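Side-chain contacts in D-ribitol-5-phosphate phosphatase (Bacteroides thetaiotaomicron, PDB 4JB3), which catalyses the dephosphorylation of D-ribitol 5-phosphate and 1-phosphate, and also of the riboflavin precursor 5-amino-6-(5-phospho-D-ribitylamino)uracil: residues Gln45-Lys49 with Leu50-Asp54; Ala101-Gly104 with Phe105-Glu108; His183-Pro186 with Ser187-Leu190; Ser197-His200 with Ile201-Leu205; Gln211-Asn214 with Gly215-Trp218. All coordinates share one frame; numbering follows the deposited sequence.

Interaction 1 of 5, residues Gln45-Lys49 with Leu50-Asp54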
loop_
_atom_site.group_PDB
_atom_site.type_symbol
_atom_site.label_atom_id
_atom_site.label_comp_id
_atom_site.label_asym_id
_atom_site.label_seq_id
_atom_site.Cartn_x
_atom_site.Cartn_y
_atom_site.Cartn_z
ATOM N N GLN A 45 -7.989 -9.293 -15.169
ATOM C CA GLN A 45 -9.106 -9.010 -16.074
ATOM C C GLN A 45 -9.050 -7.587 -16.636
ATOM O O GLN A 45 -9.301 -7.382 -17.826
ATOM C CB GLN A 45 -10.443 -9.215 -15.356
ATOM C CG GLN A 45 -10.806 -10.666 -15.082
ATOM C CD GLN A 45 -11.102 -11.444 -16.351
ATOM O OE1 GLN A 45 -11.924 -11.029 -17.171
ATOM N NE2 GLN A 45 -10.429 -12.577 -16.519
ATOM N N ALA A 46 -8.720 -6.616 -15.783
ATOM C CA ALA A 46 -8.697 -5.214 -16.192
ATOM C C ALA A 46 -7.598 -4.971 -17.216
ATOM O O ALA A 46 -7.789 -4.203 -18.166
ATOM C CB ALA A 46 -8.516 -4.312 -14.987
ATOM N N PHE A 47 -6.442 -5.601 -17.021
ATOM C CA PHE A 47 -5.364 -5.441 -17.997
ATOM C C PHE A 47 -5.598 -6.224 -19.282
ATOM O O PHE A 47 -5.222 -5.763 -20.359
ATOM C CB PHE A 47 -3.986 -5.720 -17.385
ATOM C CG PHE A 47 -3.455 -4.570 -16.574
ATOM C CD1 PHE A 47 -3.769 -4.443 -15.220
ATOM C CD2 PHE A 47 -2.668 -3.591 -17.173
ATOM C CE1 PHE A 47 -3.290 -3.370 -14.476
ATOM C CE2 PHE A 47 -2.182 -2.517 -16.434
ATOM C CZ PHE A 47 -2.495 -2.401 -15.087
ATOM N N ILE A 48 -6.227 -7.396 -19.191
ATOM C CA ILE A 48 -6.597 -8.134 -20.404
ATOM C C ILE A 48 -7.512 -7.276 -21.283
ATOM O O ILE A 48 -7.368 -7.265 -22.506
ATOM C CB ILE A 48 -7.263 -9.492 -20.071
ATOM C CG1 ILE A 48 -6.214 -10.469 -19.538
ATOM C CG2 ILE A 48 -7.954 -10.074 -21.295
ATOM C CD1 ILE A 48 -6.788 -11.776 -19.010
ATOM N N LYS A 49 -8.404 -6.515 -20.647
ATOM C CA LYS A 49 -9.332 -5.630 -21.353
ATOM C C LYS A 49 -8.593 -4.616 -22.239
ATOM O O LYS A 49 -9.091 -4.244 -23.300
ATOM C CB LYS A 49 -10.253 -4.914 -20.351
ATOM C CG LYS A 49 -11.213 -3.904 -20.976
ATOM C CD LYS A 49 -12.225 -3.377 -19.963
ATOM C CE LYS A 49 -13.130 -2.320 -20.585
ATOM N NZ LYS A 49 -14.190 -1.864 -19.643
ATOM N N LEU A 50 -7.401 -4.204 -21.805
ATOM C CA LEU A 50 -6.571 -3.271 -22.583
ATOM C C LEU A 50 -5.856 -3.931 -23.748
ATOM O O LEU A 50 -5.350 -3.241 -24.638
ATOM C CB LEU A 50 -5.499 -2.634 -21.703
ATOM C CG LEU A 50 -5.885 -1.753 -20.527
ATOM C CD1 LEU A 50 -4.613 -1.224 -19.889
ATOM C CD2 LEU A 50 -6.775 -0.613 -20.981
ATOM N N GLY A 51 -5.794 -5.259 -23.742
ATOM C CA GLY A 51 -5.041 -5.982 -24.741
ATOM C C GLY A 51 -3.885 -6.790 -24.189
ATOM O O GLY A 51 -3.197 -7.469 -24.940
ATOM N N LEU A 52 -3.655 -6.718 -22.883
ATOM C CA LEU A 52 -2.548 -7.473 -22.302
ATOM C C LEU A 52 -3.008 -8.902 -22.049
ATOM O O LEU A 52 -3.331 -9.278 -20.919
ATOM C CB LEU A 52 -2.056 -6.813 -21.015
ATOM C CG LEU A 52 -0.692 -7.271 -20.486
ATOM C CD1 LEU A 52 0.412 -6.926 -21.476
ATOM C CD2 LEU A 52 -0.403 -6.640 -19.133
ATOM N N ALA A 53 -3.041 -9.698 -23.110
ATOM C CA ALA A 53 -3.647 -11.015 -23.047
ATOM C C ALA A 53 -2.945 -11.962 -22.075
ATOM O O ALA A 53 -3.562 -12.907 -21.574
ATOM C CB ALA A 53 -3.712 -11.626 -24.435
ATOM N N ASP A 54 -1.662 -11.715 -21.811
ATOM C CA ASP A 54 -0.912 -12.584 -20.912
ATOM C C ASP A 54 -0.736 -11.976 -19.524
ATOM O O ASP A 54 0.200 -12.331 -18.807
ATOM C CB ASP A 54 0.444 -12.967 -21.513
ATOM C CG ASP A 54 1.317 -11.764 -21.826
ATOM O OD1 ASP A 54 0.881 -10.611 -21.617
ATOM O OD2 ASP A 54 2.450 -11.981 -22.308
#

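Interaction 2 of 5, residues Ala101-Gly104 with Phe105-Glu108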
loop_
_atom_site.group_PDB
_atom_site.type_symbol
_atom_site.label_atom_id
_atom_site.label_comp_id
_atom_site.label_asym_id
_atom_site.label_seq_id
_atom_site.Cartn_x
_atom_site.Cartn_y
_atom_site.Cartn_z
ATOM N N ALA A 101 -7.219 0.455 -15.477
ATOM C CA ALA A 101 -6.685 -0.899 -15.353
ATOM C C ALA A 101 -5.982 -1.085 -14.014
ATOM O O ALA A 101 -6.216 -2.072 -13.316
ATOM C CB ALA A 101 -5.760 -1.238 -16.519
ATOM N N TRP A 102 -5.139 -0.132 -13.636
ATOM C CA TRP A 102 -4.505 -0.168 -12.319
ATOM C C TRP A 102 -5.507 -0.228 -11.165
ATOM O O TRP A 102 -5.288 -0.941 -10.177
ATOM C CB TRP A 102 -3.580 1.036 -12.138
ATOM C CG TRP A 102 -2.206 0.761 -12.666
ATOM C CD1 TRP A 102 -1.645 1.271 -13.810
ATOM C CD2 TRP A 102 -1.228 -0.121 -12.099
ATOM N NE1 TRP A 102 -0.374 0.771 -13.972
ATOM C CE2 TRP A 102 -0.098 -0.093 -12.941
ATOM C CE3 TRP A 102 -1.198 -0.933 -10.956
ATOM C CZ2 TRP A 102 1.051 -0.826 -12.670
ATOM C CZ3 TRP A 102 -0.061 -1.661 -10.690
ATOM C CH2 TRP A 102 1.048 -1.612 -11.543
ATOM N N LEU A 103 -6.598 0.525 -11.278
ATOM C CA LEU A 103 -7.594 0.538 -10.208
ATOM C C LEU A 103 -8.336 -0.798 -10.121
ATOM O O LEU A 103 -9.011 -1.077 -9.121
ATOM C CB LEU A 103 -8.560 1.706 -10.377
ATOM C CG LEU A 103 -7.891 3.075 -10.240
ATOM C CD1 LEU A 103 -8.916 4.185 -10.373
ATOM C CD2 LEU A 103 -7.154 3.194 -8.918
ATOM N N GLY A 104 -8.188 -1.626 -11.151
ATOM C CA GLY A 104 -8.722 -2.973 -11.144
ATOM C C GLY A 104 -8.142 -3.835 -10.037
ATOM O O GLY A 104 -8.743 -4.840 -9.662
ATOM N N PHE A 105 -6.980 -3.442 -9.511
ATOM C CA PHE A 105 -6.374 -4.171 -8.396
ATOM C C PHE A 105 -7.177 -4.047 -7.114
ATOM O O PHE A 105 -7.023 -4.863 -6.207
ATOM C CB PHE A 105 -4.980 -3.619 -8.087
ATOM C CG PHE A 105 -3.855 -4.334 -8.782
ATOM C CD1 PHE A 105 -3.358 -5.530 -8.278
ATOM C CD2 PHE A 105 -3.263 -3.786 -9.905
ATOM C CE1 PHE A 105 -2.304 -6.186 -8.911
ATOM C CE2 PHE A 105 -2.214 -4.434 -10.544
ATOM C CZ PHE A 105 -1.733 -5.635 -10.041
ATOM N N PHE A 106 -8.004 -3.009 -7.010
ATOM C CA PHE A 106 -8.556 -2.628 -5.710
ATOM C C PHE A 106 -10.056 -2.777 -5.573
ATOM O O PHE A 106 -10.799 -2.546 -6.521
ATOM C CB PHE A 106 -8.166 -1.180 -5.387
ATOM C CG PHE A 106 -6.690 -0.943 -5.409
ATOM C CD1 PHE A 106 -5.916 -1.249 -4.308
ATOM C CD2 PHE A 106 -6.064 -0.431 -6.529
ATOM C CE1 PHE A 106 -4.543 -1.035 -4.320
ATOM C CE2 PHE A 106 -4.696 -0.234 -6.546
ATOM C CZ PHE A 106 -3.937 -0.537 -5.440
ATOM N N ASN A 107 -10.491 -3.156 -4.375
ATOM C CA ASN A 107 -11.909 -3.086 -4.021
ATOM C C ASN A 107 -12.132 -1.747 -3.333
ATOM O O ASN A 107 -11.174 -1.119 -2.919
ATOM C CB ASN A 107 -12.292 -4.221 -3.066
ATOM C CG ASN A 107 -12.217 -5.586 -3.715
ATOM O OD1 ASN A 107 -12.455 -5.731 -4.913
ATOM N ND2 ASN A 107 -11.893 -6.601 -2.922
ATOM N N GLU A 108 -13.376 -1.294 -3.207
ATOM C CA GLU A 108 -13.626 -0.064 -2.455
ATOM C C GLU A 108 -13.145 -0.248 -1.017
ATOM O O GLU A 108 -13.167 -1.363 -0.492
ATOM C CB GLU A 108 -15.108 0.316 -2.487
ATOM C CG GLU A 108 -15.601 0.807 -3.856
ATOM C CD GLU A 108 -15.090 2.194 -4.225
ATOM O OE1 GLU A 108 -14.369 2.818 -3.415
ATOM O OE2 GLU A 108 -15.415 2.663 -5.337
#

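Interaction 3 of 5, residues His183-Pro186 with Ser187-Leu190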
loop_
_atom_site.group_PDB
_atom_site.type_symbol
_atom_site.label_atom_id
_atom_site.label_comp_id
_atom_site.label_asym_id
_atom_site.label_seq_id
_atom_site.Cartn_x
_atom_site.Cartn_y
_atom_site.Cartn_z
ATOM N N HIS A 183 13.075 9.042 11.386
ATOM C CA HIS A 183 13.744 8.870 12.683
ATOM C C HIS A 183 13.067 7.858 13.612
ATOM O O HIS A 183 13.293 7.898 14.817
ATOM C CB HIS A 183 13.900 10.201 13.427
ATOM C CG HIS A 183 14.446 11.315 12.588
ATOM N ND1 HIS A 183 15.599 11.195 11.843
ATOM C CD2 HIS A 183 14.008 12.582 12.403
ATOM C CE1 HIS A 183 15.840 12.338 11.222
ATOM N NE2 HIS A 183 14.888 13.194 11.544
ATOM N N VAL A 184 12.233 6.968 13.089
ATOM C CA VAL A 184 11.656 5.956 13.974
ATOM C C VAL A 184 12.726 4.987 14.469
ATOM O O VAL A 184 13.729 4.725 13.780
ATOM C CB VAL A 184 10.494 5.155 13.327
ATOM C CG1 VAL A 184 9.371 6.089 12.878
ATOM C CG2 VAL A 184 10.986 4.299 12.156
ATOM N N ILE A 185 12.518 4.471 15.677
ATOM C CA ILE A 185 13.309 3.354 16.162
ATOM C C ILE A 185 12.546 2.110 15.753
ATOM O O ILE A 185 11.391 1.944 16.146
ATOM C CB ILE A 185 13.422 3.393 17.683
ATOM C CG1 ILE A 185 14.041 4.718 18.130
ATOM C CG2 ILE A 185 14.202 2.171 18.194
ATOM C CD1 ILE A 185 15.454 4.941 17.633
ATOM N N PRO A 186 13.162 1.241 14.937
ATOM C CA PRO A 186 12.415 0.072 14.458
ATOM C C PRO A 186 11.769 -0.774 15.560
ATOM O O PRO A 186 10.630 -1.196 15.366
ATOM C CB PRO A 186 13.471 -0.712 13.673
ATOM C CG PRO A 186 14.371 0.367 13.134
ATOM C CD PRO A 186 14.470 1.371 14.267
ATOM N N SER A 187 12.430 -0.971 16.701
ATOM C CA SER A 187 11.855 -1.829 17.747
ATOM C C SER A 187 10.620 -1.213 18.408
ATOM O O SER A 187 9.852 -1.912 19.073
ATOM C CB SER A 187 12.903 -2.188 18.793
ATOM O OG SER A 187 13.215 -1.069 19.587
ATOM N N GLU A 188 10.433 0.093 18.216
ATOM C CA GLU A 188 9.268 0.806 18.740
ATOM C C GLU A 188 8.246 1.037 17.637
ATOM O O GLU A 188 7.333 1.857 17.791
ATOM C CB GLU A 188 9.686 2.159 19.324
ATOM C CG GLU A 188 10.644 2.050 20.508
ATOM C CD GLU A 188 11.122 3.397 21.027
ATOM O OE1 GLU A 188 11.072 4.414 20.289
ATOM O OE2 GLU A 188 11.563 3.437 22.193
ATOM N N THR A 189 8.388 0.310 16.534
ATOM C CA THR A 189 7.544 0.531 15.364
ATOM C C THR A 189 6.907 -0.773 14.927
ATOM O O THR A 189 7.591 -1.792 14.806
ATOM C CB THR A 189 8.382 1.084 14.201
ATOM O OG1 THR A 189 9.046 2.282 14.626
ATOM C CG2 THR A 189 7.506 1.402 13.005
ATOM N N LEU A 190 5.593 -0.741 14.704
ATOM C CA LEU A 190 4.881 -1.902 14.187
ATOM C C LEU A 190 4.675 -1.752 12.688
ATOM O O LEU A 190 4.043 -0.791 12.229
ATOM C CB LEU A 190 3.518 -2.054 14.864
ATOM C CG LEU A 190 2.756 -3.315 14.430
ATOM C CD1 LEU A 190 3.410 -4.588 14.951
ATOM C CD2 LEU A 190 1.322 -3.234 14.910
HETATM O O HOH W 1 10.565 5.611 17.639
#

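Interaction 4 of 5, residues Ser197-His200 with Ile201-Leu205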
loop_
_atom_site.group_PDB
_atom_site.type_symbol
_atom_site.label_atom_id
_atom_site.label_comp_id
_atom_site.label_asym_id
_atom_site.label_seq_id
_atom_site.Cartn_x
_atom_site.Cartn_y
_atom_site.Cartn_z
ATOM N N SER A 197 7.501 -11.647 2.214
ATOM C CA SER A 197 8.875 -11.199 1.986
ATOM C C SER A 197 9.105 -9.843 2.641
ATOM O O SER A 197 10.169 -9.596 3.211
ATOM C CB SER A 197 9.193 -11.128 0.494
ATOM O OG SER A 197 9.173 -12.421 -0.090
ATOM N N ASN A 198 8.103 -8.968 2.591
ATOM C CA ASN A 198 8.231 -7.651 3.203
ATOM C C ASN A 198 8.329 -7.768 4.716
ATOM O O ASN A 198 9.118 -7.067 5.357
ATOM C CB ASN A 198 7.024 -6.781 2.843
ATOM C CG ASN A 198 6.959 -6.451 1.374
ATOM O OD1 ASN A 198 7.928 -6.637 0.634
ATOM N ND2 ASN A 198 5.803 -5.951 0.931
ATOM N N ILE A 199 7.501 -8.634 5.297
ATOM C CA ILE A 199 7.527 -8.883 6.737
ATOM C C ILE A 199 8.902 -9.395 7.176
ATOM O O ILE A 199 9.446 -8.957 8.194
ATOM C CB ILE A 199 6.408 -9.864 7.135
ATOM C CG1 ILE A 199 5.040 -9.186 7.009
ATOM C CG2 ILE A 199 6.622 -10.398 8.550
ATOM C CD1 ILE A 199 4.734 -8.157 8.109
ATOM N N HIS A 200 9.483 -10.309 6.405
ATOM C CA HIS A 200 10.768 -10.871 6.790
ATOM C C HIS A 200 11.888 -9.838 6.818
ATOM O O HIS A 200 12.692 -9.828 7.751
ATOM C CB HIS A 200 11.124 -12.071 5.919
ATOM C CG HIS A 200 10.157 -13.205 6.058
ATOM N ND1 HIS A 200 9.720 -13.658 7.285
ATOM C CD2 HIS A 200 9.550 -13.979 5.126
ATOM C CE1 HIS A 200 8.880 -14.664 7.102
ATOM N NE2 HIS A 200 8.760 -14.880 5.802
ATOM N N ILE A 201 11.944 -8.953 5.824
ATOM C CA ILE A 201 12.962 -7.917 5.853
ATOM C C ILE A 201 12.671 -6.907 6.968
ATOM O O ILE A 201 13.590 -6.456 7.653
ATOM C CB ILE A 201 13.149 -7.238 4.481
ATOM C CG1 ILE A 201 14.253 -6.184 4.561
ATOM C CG2 ILE A 201 11.878 -6.599 4.003
ATOM C CD1 ILE A 201 15.630 -6.780 4.714
ATOM N N GLY A 202 11.399 -6.589 7.196
ATOM C CA GLY A 202 11.043 -5.724 8.312
ATOM C C GLY A 202 11.533 -6.280 9.639
ATOM O O GLY A 202 12.131 -5.552 10.444
ATOM N N LYS A 203 11.316 -7.575 9.859
ATOM C CA LYS A 203 11.774 -8.239 11.078
ATOM C C LYS A 203 13.286 -8.175 11.205
ATOM O O LYS A 203 13.811 -7.893 12.283
ATOM C CB LYS A 203 11.310 -9.693 11.111
ATOM C CG LYS A 203 9.860 -9.871 11.488
ATOM C CD LYS A 203 9.389 -11.269 11.149
ATOM C CE LYS A 203 9.076 -12.064 12.390
ATOM N NZ LYS A 203 9.057 -13.529 12.101
ATOM N N GLU A 204 13.989 -8.429 10.103
ATOM C CA GLU A 204 15.449 -8.390 10.076
ATOM C C GLU A 204 15.995 -7.017 10.483
ATOM O O GLU A 204 17.033 -6.920 11.155
ATOM C CB GLU A 204 15.935 -8.758 8.672
ATOM C CG GLU A 204 17.440 -8.780 8.486
ATOM C CD GLU A 204 17.838 -9.319 7.124
ATOM O OE1 GLU A 204 17.175 -10.266 6.640
ATOM O OE2 GLU A 204 18.803 -8.788 6.532
ATOM N N LEU A 205 15.289 -5.967 10.077
ATOM C CA LEU A 205 15.695 -4.597 10.382
ATOM C C LEU A 205 15.252 -4.128 11.760
ATOM O O LEU A 205 15.575 -3.003 12.168
ATOM C CB LEU A 205 15.174 -3.640 9.320
ATOM C CG LEU A 205 15.704 -3.944 7.927
ATOM C CD1 LEU A 205 15.039 -3.035 6.917
ATOM C CD2 LEU A 205 17.203 -3.737 7.921
HETATM O O HOH W 2 10.986 -13.722 9.690
#

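Interaction 5 of 5, residues Gln211-Asn214 with Gly215-Trp218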
loop_
_atom_site.group_PDB
_atom_site.type_symbol
_atom_site.label_atom_id
_atom_site.label_comp_id
_atom_site.label_asym_id
_atom_site.label_seq_id
_atom_site.Cartn_x
_atom_site.Cartn_y
_atom_site.Cartn_z
ATOM N N GLN A 211 1.272 -9.328 10.157
ATOM C CA GLN A 211 0.939 -9.716 8.785
ATOM C C GLN A 211 -0.543 -10.107 8.674
ATOM O O GLN A 211 -0.906 -11.287 8.802
ATOM C CB GLN A 211 1.859 -10.842 8.274
ATOM C CG GLN A 211 1.621 -11.209 6.800
ATOM C CD GLN A 211 2.641 -12.188 6.231
ATOM O OE1 GLN A 211 3.606 -12.559 6.893
ATOM N NE2 GLN A 211 2.441 -12.582 4.972
ATOM N N PRO A 212 -1.411 -9.117 8.454
ATOM C CA PRO A 212 -2.828 -9.443 8.267
ATOM C C PRO A 212 -3.077 -10.132 6.933
ATOM O O PRO A 212 -2.253 -10.060 6.010
ATOM C CB PRO A 212 -3.502 -8.068 8.287
ATOM C CG PRO A 212 -2.448 -7.130 7.750
ATOM C CD PRO A 212 -1.142 -7.671 8.305
ATOM N N GLU A 213 -4.229 -10.788 6.843
ATOM C CA GLU A 213 -4.696 -11.368 5.588
ATOM C C GLU A 213 -5.320 -10.271 4.750
ATOM O O GLU A 213 -6.138 -9.487 5.239
ATOM C CB GLU A 213 -5.738 -12.443 5.867
ATOM C CG GLU A 213 -6.244 -13.140 4.613
ATOM C CD GLU A 213 -7.210 -14.260 4.930
ATOM O OE1 GLU A 213 -7.738 -14.289 6.060
ATOM O OE2 GLU A 213 -7.440 -15.112 4.047
ATOM N N ASN A 214 -4.952 -10.231 3.477
ATOM C CA ASN A 214 -5.608 -9.355 2.512
ATOM C C ASN A 214 -7.117 -9.572 2.538
ATOM O O ASN A 214 -7.590 -10.702 2.359
ATOM C CB ASN A 214 -5.056 -9.676 1.122
ATOM C CG ASN A 214 -5.785 -8.954 0.009
ATOM O OD1 ASN A 214 -6.047 -7.751 0.092
ATOM N ND2 ASN A 214 -6.133 -9.691 -1.045
ATOM N N GLY A 215 -7.865 -8.503 2.798
ATOM C CA GLY A 215 -9.314 -8.559 2.770
ATOM C C GLY A 215 -9.945 -8.800 4.123
ATOM O O GLY A 215 -11.162 -8.667 4.284
ATOM N N ALA A 216 -9.125 -9.165 5.099
ATOM C CA ALA A 216 -9.628 -9.476 6.431
ATOM C C ALA A 216 -9.712 -8.231 7.300
ATOM O O ALA A 216 -8.958 -7.273 7.119
ATOM C CB ALA A 216 -8.728 -10.509 7.092
ATOM N N ASP A 217 -10.626 -8.259 8.266
ATOM C CA ASP A 217 -10.759 -7.163 9.220
ATOM C C ASP A 217 -9.770 -7.339 10.364
ATOM O O ASP A 217 -10.007 -8.112 11.304
ATOM C CB ASP A 217 -12.186 -7.106 9.758
ATOM C CG ASP A 217 -12.347 -6.099 10.869
ATOM O OD1 ASP A 217 -11.532 -5.149 10.947
ATOM O OD2 ASP A 217 -13.296 -6.254 11.661
ATOM N N TRP A 218 -8.672 -6.600 10.286
ATOM C CA TRP A 218 -7.582 -6.747 11.233
ATOM C C TRP A 218 -7.684 -5.877 12.481
ATOM O O TRP A 218 -6.760 -5.869 13.283
ATOM C CB TRP A 218 -6.226 -6.506 10.544
ATOM C CG TRP A 218 -6.173 -5.344 9.566
ATOM C CD1 TRP A 218 -5.998 -5.439 8.219
ATOM C CD2 TRP A 218 -6.261 -3.931 9.860
ATOM N NE1 TRP A 218 -5.979 -4.186 7.653
ATOM C CE2 TRP A 218 -6.130 -3.245 8.636
ATOM C CE3 TRP A 218 -6.431 -3.190 11.035
ATOM C CZ2 TRP A 218 -6.179 -1.859 8.544
ATOM C CZ3 TRP A 218 -6.474 -1.799 10.942
ATOM C CH2 TRP A 218 -6.352 -1.155 9.703
#

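Interaction 1 of 5, residues Gln45-Lys49 with Leu50-Asp54
F47 and L50 run alongside each other at the end of helix 40-50, with the methyl CD1 of L50 4.1 Å from CD2 of the F47 ring in an oblique approach. L52, beyond the helix end, meets the root of the same aromatic side chain, its CD2 lying 4.1 Å from F47 CB. The two leucines arrive by different rotations: L50 keeps CG beside its backbone N (chi1 -63°), whereas L52 swings CG to the far side of its own N (chi1 -165°). I48 leans off in another direction, yet its CG1 brushes the carbonyl of L52, at 3.4 Å from O.

What brings L52 back beside F47 is a Schellman motif, a textbook way of ending a helix. G51 takes a positive phi of 117°, and the chain folds back so that two amides bond to helix carbonyls, G51 N to I48 O at 2.8 Å and L52 N to F47 O at 3.1 Å. The F47 carbonyl O also receives a weak bond from L50 N, so two amides share this one acceptor.

The apolar side of this helix end faces its neighbours. L85 of helix 78-89 touches F47, L50 and L52, while A101 of helix 95-103 packs on F47 and L50; F47 also meets W102 and F68 edge-to-face, and L52 reaches R58 of helix 55-58.

Interaction 2 of 5, residues Ala101-Gly104 with Phe105-Glu108
Closely similar first torsions, -87° in W102 and -93° in F105, send the two rings out as neighbours with a common heading, although F105 thereby sits well off a staggered position. Their planes differ by only 22°, but they are displaced so far that the centroid of the six-membered indole ring is 5.5 Å from that of the phenyl ring. Little of one ring lies over the other, and they meet through W102 CZ3 and F105 CE2, 3.5 Å apart.

Backbone bonds accompany the ring pair. F105 N bonds to W102 O at 3.1 Å, and the same carbonyl O lies in the plane of the F105 ring at its edge, 3.5 Å from CD2. One residue further along, F106 N bonds to L103 O at 3.0 Å and closes a type I beta turn from L103 to F106. F106 brings CE2 to 3.7 Å from W102 O, so this oxygen touches both phenyl rings; CB of F105 lies over one face of the F106 ring, toward its rim.

F135 and F81 also meet the W102 indole, while K42 NZ hydrogen-bonds to the carbonyls of G104 and F106. The chain leaves helix 95-103 here for helix 111-120, an arrangement consistent with the return from a helical cap to the core in HAD phosphatases. The W102 side chain lies about 4 Å from a bound glycerol, consistent with a place beside the substrate pocket.

Interaction 3 of 5, residues His183-Pro186 with Ser187-Leu190
A short 3-10 turn through P186 and S187, held by E188 N to I185 O at 2.9 Å and T189 N to P186 O at 2.9 Å, carries the chain into strand 189-192 of the parallel, Rossmann-like HAD sheet. It illustrates how a tight turn can deliver a chain into a strand with side-chain bonds reinforcing those of the backbone.

The T189 hydroxyl adds a third bond. With chi1 at -56° it stays beside its own backbone N, and OG1 donates to I185 O at 2.8 Å. This oxygen is thus gripped twice, by E188 N and T189 OG1 from opposite faces of its plane. T189 OG1 is used further, as N26 ND2 of the neighbouring strand also bonds to it. Across the turn the V184 side chain meets that of T189 at roughly a right angle, V184 CB coming to 3.5 Å from OG1.

On the outer side I185 and E188 extend together. The extended glutamate lays OE1 against the isoleucine, 3.7 Å from I185 CB, and I185 CG2 rests 3.7 Å from S187 OG. The other carboxylate oxygen, E188 OE2, forms a salt bridge with K25, which ties the turn to the start of strand 26-29. One water joins the I185 backbone to the E188 carboxylate: it accepts from I185 N at 3.0 Å and donates to E188 OE1 at 3.0 Å.

Interaction 4 of 5, residues Ser197-His200 with Ile201-Leu205
Backbone bonds dominate where S197-H200 meets I201-L205: I201 N to S197 O, G202 N to N198 O, K203 N to I199 O and E204 N to H200 O make an unbroken alpha-helical series. The K203 bond, at 2.9 Å, is nearly straight, with 162° at the hydrogen.

Van der Waals contacts come next. I201 sets CG1 opposite its backbone N (chi1 -179°), which puts CG2 between N and the carbonyl carbon. There this methyl presses on the preceding turn, 3.1 Å from N198 O and 3.5 Å from S197 O, a tight fit. K203 crosses I199 at a slant: its CG is 3.4 Å from I199 O, and its CD makes an apolar contact with I199 CG2 at 3.9 Å, after which the chain bends at chi3 (113°).

The polar contact on the exposed side runs through solvent. One water is 2.7 Å from H200 ND1 and accepts from K203 NZ at 3.1 Å, a bridge between two groups whose nitrogens do not touch.

The N198 amide is bound outside the helix, ND2 to D193 OD2, and I201 packs on P172 and F175 of helix 172-182. The helix exemplifies the crossover of a beta-alpha-beta unit, here between strands 189-192 and 208-210, the recurring element of the HAD core. Its N-terminal part borders the metal site, with the N198 side chain about 5 Å from the bound sodium ion.

Interaction 5 of 5, residues Gln211-Asn214 with Gly215-Trp218
P212 and W218 form the close-packed side of a loop that contains a type II beta turn from E213 to A216. The pyrrolidine ring and the indole are laid flank to flank, with P212 CB 3.6 Å from W218 CD1 and 3.9 Å from W218 CB. P212 CB meets the indole obliquely. W218 adopts the less common first torsion, chi1 42°, which places CG between backbone N and carbonyl carbon and brings CD1 up to the proline CB. Its NE1 bonds to V34 O, fixing the rotation of this buried indole at the N-cap of helix 219-226, while I117 of helix 111-120 also touches it.

The opposite end of the turn is looser and more exposed. Within this contact E213, extended, meets the A216 methyl: its CB is 3.8 Å and its OE1 4.0 Å from A216 CB. G215, at the solvent-facing corner, has a positive phi of 95°, an example of why glycine suits the third position of a type II turn.

N214, inside the turn, has its amide beside the metal site. Its ND2 bonds to I38 O, and its side chain touches D194, one of the residues that bind sodium, so the turn borders the metal site even though its tip is exposed. Across the turn itself, A216 N bonds to E213 O at 3.0 Å, and A216 CB lies 3.3 Å from that same oxygen.

How the interactions relate
Interactions 1 and 2 belong to the helical part and touch directly, F47 CE1 lying 3.4 Å from A101 O. Interactions 3, 4 and 5 belong to the sheet-bearing core: P186 CB meets L205 O at 3.5 Å, and I199 CG1 meets Q211 OE1 at 3.7 Å. The two groups come nearest between interactions 2 and 5, whose nearest atoms are about 7 Å apart. Interactions 4 and 5 border the metal site of D30, G32 and D194, and interaction 2 lies near it: the side chain of N198 is closer to the sodium ion than those of N214 and F106, about 7 and 8 Å away. Interactions 1 and 3, their centres about 41 Å apart, lie away from the site.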